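Local coordinates for PcyX_EBK42635 (Marine metagenome, PDB 5OWG), which probably reduces biliverdin to phycoerythrobilin, as a four-electron ferredoxin-dependent bilin reductase of oceanic phage type, at residues S171-N174 and N175-K179. Sequence-based numbering, arbitrary orientation.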
loop_
_atom_site.group_PDB
_atom_site.type_symbol
_atom_site.label_atom_id
_atom_site.label_comp_id
_atom_site.label_asym_id
_atom_site.label_seq_id
_atom_site.Cartn_x
_atom_site.Cartn_y
_atom_site.Cartn_z
ATOM N N SER A 171 13.996 0.811 -1.089
ATOM C CA SER A 171 14.730 2.070 -1.090
ATOM C C SER A 171 13.867 3.226 -1.577
ATOM O O SER A 171 14.070 4.368 -1.149
ATOM C CB SER A 171 15.985 1.949 -1.957
ATOM O OG SER A 171 16.812 0.886 -1.513
ATOM N N ASN A 172 12.906 2.952 -2.462
ATOM C CA ASN A 172 11.976 3.990 -2.893
ATOM C C ASN A 172 11.009 4.360 -1.776
ATOM O O ASN A 172 10.498 5.486 -1.744
ATOM C CB ASN A 172 11.212 3.527 -4.135
ATOM C CG ASN A 172 12.115 3.338 -5.342
ATOM O OD1 ASN A 172 13.336 3.250 -5.210
ATOM N ND2 ASN A 172 11.516 3.271 -6.525
ATOM N N LEU A 173 10.751 3.431 -0.854
ATOM C CA LEU A 173 9.917 3.728 0.305
ATOM C C LEU A 173 10.643 4.656 1.272
ATOM O O LEU A 173 10.147 5.737 1.610
ATOM C CB LEU A 173 9.520 2.425 1.004
ATOM C CG LEU A 173 8.725 2.551 2.305
ATOM C CD1 LEU A 173 7.383 3.226 2.066
ATOM C CD2 LEU A 173 8.538 1.180 2.929
ATOM N N ASN A 174 11.826 4.238 1.735
ATOM C CA ASN A 174 12.615 5.067 2.642
ATOM C C ASN A 174 12.766 6.482 2.101
ATOM O O ASN A 174 12.752 7.454 2.866
ATOM C CB ASN A 174 13.990 4.430 2.863
ATOM C CG ASN A 174 14.377 4.359 4.328
ATOM O OD1 ASN A 174 13.853 5.098 5.163
ATOM N ND2 ASN A 174 15.308 3.465 4.646
ATOM N N ASN A 175 12.911 6.620 0.782
ATOM C CA ASN A 175 13.037 7.939 0.175
ATOM C C ASN A 175 11.692 8.643 0.037
ATOM O O ASN A 175 11.644 9.878 0.071
ATOM C CB ASN A 175 13.713 7.824 -1.192
ATOM C CG ASN A 175 15.223 7.832 -1.092
ATOM O OD1 ASN A 175 15.843 8.893 -1.073
ATOM N ND2 ASN A 175 15.823 6.648 -1.022
ATOM N N TYR A 176 10.600 7.892 -0.127
ATOM C CA TYR A 176 9.281 8.513 -0.186
ATOM C C TYR A 176 8.913 9.134 1.155
ATOM O O TYR A 176 8.418 10.266 1.216
ATOM C CB TYR A 176 8.226 7.485 -0.600
ATOM C CG TYR A 176 6.807 8.016 -0.555
ATOM C CD1 TYR A 176 6.243 8.646 -1.658
ATOM C CD2 TYR A 176 6.030 7.890 0.592
ATOM C CE1 TYR A 176 4.949 9.132 -1.623
ATOM C CE2 TYR A 176 4.734 8.376 0.639
ATOM C CZ TYR A 176 4.200 8.996 -0.472
ATOM O OH TYR A 176 2.913 9.481 -0.437
ATOM N N ILE A 177 9.149 8.400 2.243
ATOM C CA ILE A 177 8.804 8.884 3.576
ATOM C C ILE A 177 9.589 10.142 3.913
ATOM O O ILE A 177 9.153 10.953 4.740
ATOM C CB ILE A 177 9.045 7.762 4.607
ATOM C CG1 ILE A 177 8.105 6.585 4.325
ATOM C CG2 ILE A 177 8.839 8.268 6.029
ATOM C CD1 ILE A 177 8.421 5.320 5.099
ATOM N N ASP A 178 10.749 10.331 3.284
ATOM C CA ASP A 178 11.573 11.503 3.558
ATOM C C ASP A 178 11.128 12.707 2.735
ATOM O O ASP A 178 10.922 13.798 3.278
ATOM C CB ASP A 178 13.040 11.175 3.278
ATOM C CG ASP A 178 13.920 12.413 3.230
ATOM O OD1 ASP A 178 13.562 13.433 3.854
ATOM O OD2 ASP A 178 14.969 12.368 2.554
ATOM N N LYS A 179 10.984 12.536 1.420
ATOM C CA LYS A 179 10.728 13.680 0.551
ATOM C C LYS A 179 9.291 14.176 0.645
ATOM O O LYS A 179 9.043 15.367 0.422
ATOM C CB LYS A 179 11.060 13.320 -0.896
ATOM C CG LYS A 179 12.524 12.976 -1.122
ATOM C CD LYS A 179 12.784 12.536 -2.554
ATOM C CE LYS A 179 14.256 12.224 -2.788
ATOM N NZ LYS A 179 15.132 13.408 -2.564
#
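The carbonyl oxygen of S171 is gripped twice by one residue, N175, four positions further along the helix. The side-chain amide supplies the shorter and straighter bond, ND2 of N175 lying 2.9 Å from S171 O with an N-H...O angle of 173°, while the backbone N of N175 donates to the same S171 O over 3.2 Å. The two donors arrive from opposite faces of the carbonyl plane, each tilted well out of it, and therefore do not compete for one position. The oxygen itself lies almost exactly in the amide plane of N175, which should restrain rotation of that group. With CG beside its own backbone N (chi1 -86°), the N175 side chain folds back along the helix towards S171, whose hydroxyl turns instead to the carbonyl of T167.

One residue further on, the backbone N of Y176 donates a hydrogen bond to N172 O at 2.9 Å, from above the carbonyl plane. The next turn bond, from I177 N to L173 O at 2.9 Å, is much straighter. On this buried side the side chains of L173 and I177 cross obliquely, CD1 of L173 meeting CD1 of I177 at 3.8 Å. The CG1 branch of I177, beside its backbone N, carries CD1 back to CD1 of L173. Both residues rest on L80 of strand 73-82 and on V24 of helix 14-28. Y176 reaches towards the sheet too, its ring edge-to-face with F109 and its hydroxyl hydrogen-bonded to the carbonyl oxygen of P89.

The arrangement is that of an amphipathic alpha-helix, its i to i+4 apolar pair packed on the central antiparallel sheet of the alpha/beta/alpha sandwich characteristic of ferredoxin-dependent bilin reductases.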